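Local coordinates for protein glutaminyl-tRNA synthetase (Saccharomyces cerevisiae, PDB 3TL4) that attaches glutamine to tRNA(Gln) at the expense of ATP, the present chain being its appended tRNA-binding domain, at residues S33-L37 against V55-A59. Sequence-based numbering, arbitrary orientation.
Sequences SLYKL and VHNLA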
ATOM      1  N   SER A  33      19.561   6.951  -3.555  1.00 29.59           N
ATOM      2  CA  SER A  33      18.973   5.961  -2.653  1.00 21.98           C
ATOM      3  C   SER A  33      18.559   4.725  -3.439  1.00 23.65           C
ATOM      4  O   SER A  33      18.798   3.599  -3.004  1.00 31.59           O
ATOM      5  CB  SER A  33      17.771   6.519  -1.886  1.00 19.95           C
ATOM      6  OG  SER A  33      18.064   7.762  -1.281  1.00 30.17           O
ATOM      7  N   LEU A  34      17.941   4.936  -4.600  1.00 22.73           N
ATOM      8  CA  LEU A  34      17.495   3.810  -5.407  1.00 25.90           C
ATOM      9  C   LEU A  34      18.675   2.907  -5.738  1.00 22.72           C
ATOM     10  O   LEU A  34      18.609   1.700  -5.535  1.00 23.41           O
ATOM     11  CB  LEU A  34      16.782   4.279  -6.674  1.00 30.21           C
ATOM     12  CG  LEU A  34      16.156   3.168  -7.519  1.00 28.77           C
ATOM     13  CD1 LEU A  34      15.291   2.277  -6.657  1.00 13.02           C
ATOM     14  CD2 LEU A  34      15.335   3.775  -8.633  1.00 29.21           C
ATOM     15  N   TYR A  35      19.761   3.505  -6.219  1.00 27.93           N
ATOM     16  CA  TYR A  35      21.002   2.783  -6.506  1.00 27.40           C
ATOM     17  C   TYR A  35      21.477   1.961  -5.304  1.00 27.93           C
ATOM     18  O   TYR A  35      21.714   0.750  -5.419  1.00 27.00           O
ATOM     19  CB  TYR A  35      22.098   3.770  -6.936  1.00 32.68           C
ATOM     20  CG  TYR A  35      23.364   3.122  -7.463  1.00 41.33           C
ATOM     21  CD1 TYR A  35      24.421   2.813  -6.615  1.00 41.75           C
ATOM     22  CD2 TYR A  35      23.503   2.831  -8.816  1.00 48.43           C
ATOM     23  CE1 TYR A  35      25.576   2.216  -7.100  1.00 47.51           C
ATOM     24  CE2 TYR A  35      24.649   2.237  -9.307  1.00 51.93           C
ATOM     25  CZ  TYR A  35      25.684   1.930  -8.448  1.00 52.34           C
ATOM     26  OH  TYR A  35      26.826   1.338  -8.946  1.00 53.51           O
ATOM     27  N   LYS A  36      21.619   2.611  -4.151  1.00 22.95           N
ATOM     28  CA  LYS A  36      22.131   1.908  -2.975  1.00 32.44           C
ATOM     29  C   LYS A  36      21.174   0.814  -2.505  1.00 35.69           C
ATOM     30  O   LYS A  36      21.614  -0.252  -2.083  1.00 42.30           O
ATOM     31  CB  LYS A  36      22.467   2.869  -1.827  1.00 40.49           C
ATOM     32  CG  LYS A  36      21.444   2.885  -0.684  1.00 52.70           C
ATOM     33  CD  LYS A  36      21.862   3.799   0.484  1.00 61.57           C
ATOM     34  CE  LYS A  36      20.704   4.055   1.479  1.00 64.42           C
ATOM     35  NZ  LYS A  36      20.523   2.976   2.496  1.00 61.32           N
ATOM     36  N   LEU A  37      19.872   1.077  -2.573  1.00 31.23           N
ATOM     37  CA  LEU A  37      18.873   0.077  -2.208  1.00 28.18           C
ATOM     38  C   LEU A  37      18.931  -1.145  -3.136  1.00 25.67           C
ATOM     39  O   LEU A  37      18.987  -2.284  -2.668  1.00 29.66           O
ATOM     40  CB  LEU A  37      17.462   0.681  -2.188  1.00 25.11           C
ATOM     41  CG  LEU A  37      17.203   1.787  -1.155  1.00 21.84           C
ATOM     42  CD1 LEU A  37      15.888   2.520  -1.424  1.00 17.75           C
ATOM     43  CD2 LEU A  37      17.260   1.268   0.287  1.00 18.40           C
ATOM     44  N   VAL A  55      10.412  -0.603  -4.566  1.00 20.37           N
ATOM     45  CA  VAL A  55      11.717  -0.091  -4.173  1.00 20.89           C
ATOM     46  C   VAL A  55      11.853   1.385  -4.569  1.00 26.93           C
ATOM     47  O   VAL A  55      12.458   2.177  -3.842  1.00 27.48           O
ATOM     48  CB  VAL A  55      12.887  -0.957  -4.694  1.00 22.03           C
ATOM     49  CG1 VAL A  55      12.959  -0.917  -6.217  1.00 22.20           C
ATOM     50  CG2 VAL A  55      14.200  -0.485  -4.089  1.00 20.56           C
ATOM     51  N   HIS A  56      11.247   1.779  -5.686  1.00 30.01           N
ATOM     52  CA  HIS A  56      11.208   3.200  -6.015  1.00 28.48           C
ATOM     53  C   HIS A  56      10.413   4.014  -4.985  1.00 29.62           C
ATOM     54  O   HIS A  56      10.839   5.094  -4.581  1.00 31.85           O
ATOM     55  CB  HIS A  56      10.682   3.456  -7.419  1.00 36.25           C
ATOM     56  CG  HIS A  56      10.855   4.873  -7.860  1.00 43.77           C
ATOM     57  ND1 HIS A  56       9.831   5.623  -8.394  1.00 46.57           N
ATOM     58  CD2 HIS A  56      11.933   5.696  -7.809  1.00 45.28           C
ATOM     59  CE1 HIS A  56      10.271   6.837  -8.666  1.00 47.97           C
ATOM     60  NE2 HIS A  56      11.545   6.905  -8.321  1.00 47.33           N
ATOM     61  N   ASN A  57       9.262   3.501  -4.563  1.00 27.40           N
ATOM     62  CA  ASN A  57       8.556   4.090  -3.428  1.00 30.98           C
ATOM     63  C   ASN A  57       9.498   4.301  -2.256  1.00 29.02           C
ATOM     64  O   ASN A  57       9.553   5.382  -1.679  1.00 26.33           O
ATOM     65  CB  ASN A  57       7.436   3.180  -2.930  1.00 33.80           C
ATOM     66  CG  ASN A  57       6.226   3.167  -3.842  1.00 41.67           C
ATOM     67  OD1 ASN A  57       5.450   2.207  -3.827  1.00 43.73           O
ATOM     68  ND2 ASN A  57       6.046   4.233  -4.631  1.00 38.77           N
ATOM     69  N   LEU A  58      10.215   3.241  -1.889  1.00 26.40           N
ATOM     70  CA  LEU A  58      11.118   3.309  -0.748  1.00 21.75           C
ATOM     71  C   LEU A  58      12.175   4.372  -0.951  1.00 25.36           C
ATOM     72  O   LEU A  58      12.487   5.125  -0.025  1.00 31.77           O
ATOM     73  CB  LEU A  58      11.792   1.966  -0.485  1.00 24.85           C
ATOM     74  CG  LEU A  58      12.785   1.994   0.681  1.00 25.84           C
ATOM     75  CD1 LEU A  58      12.114   2.538   1.956  1.00 25.25           C
ATOM     76  CD2 LEU A  58      13.341   0.613   0.926  1.00 26.89           C
ATOM     77  N   ALA A  59      12.727   4.424  -2.165  1.00 25.97           N
ATOM     78  CA  ALA A  59      13.757   5.397  -2.487  1.00 23.17           C
ATOM     79  C   ALA A  59      13.181   6.795  -2.366  1.00 25.05           C
ATOM     80  O   ALA A  59      13.874   7.727  -1.951  1.00 23.13           O
ATOM     81  CB  ALA A  59      14.290   5.170  -3.883  1.00 25.85           C
TER
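Ala59 meets Leu34 where segments 33-37 and 55-59 of the tRNA-binding domain bring their backbones nearest together, its methyl CB lying 3.7 Å from the backbone N of Leu34 and 3.8 Å from that residue's CB. Such a small side chain lets backbone approach backbone, and the two CA atoms, of Leu34 and Ala59, are 5.0 Å apart. Leu34 and Leu37, one turn apart, reach over from the facing helix and lie astride this alanine. Leu34 sends its CG anti to the backbone N (chi1 -174°), a course that carries its forked end across to the other helix. There the two methyls part: CD1 rests on Val55, 3.9 Å from CG2, while CD2 comes to CD2 of the His56 ring at 4.0 Å, the leucine crossing both side chains at about a right angle. The CB of Leu37 is directed toward the facing helix. It packs on CG2 of Val55, and CD1 rests against Ala59 and Leu58 together, 3.7 Å from CA of Ala59 and 3.8 Å from CG of Leu58, whose side chain Leu37 meets obliquely. Val55 CG2 is thus shared by both leucines. Ser33 brings its CB up to the carbonyl O of Ala59, while its OG is held by the backbone N of Gly64. Helix 70-78 continues the apolar core beyond Leu37 and Leu58, and Phe11 and Ile24 beyond Leu34. Segments 33-37 and 55-59, with axes 9.0 Å apart and inclined at 127°, illustrate the packing of two steeply inclined helices, a small residue at the close approach flanked by leucines, in the core of an all-helical domain.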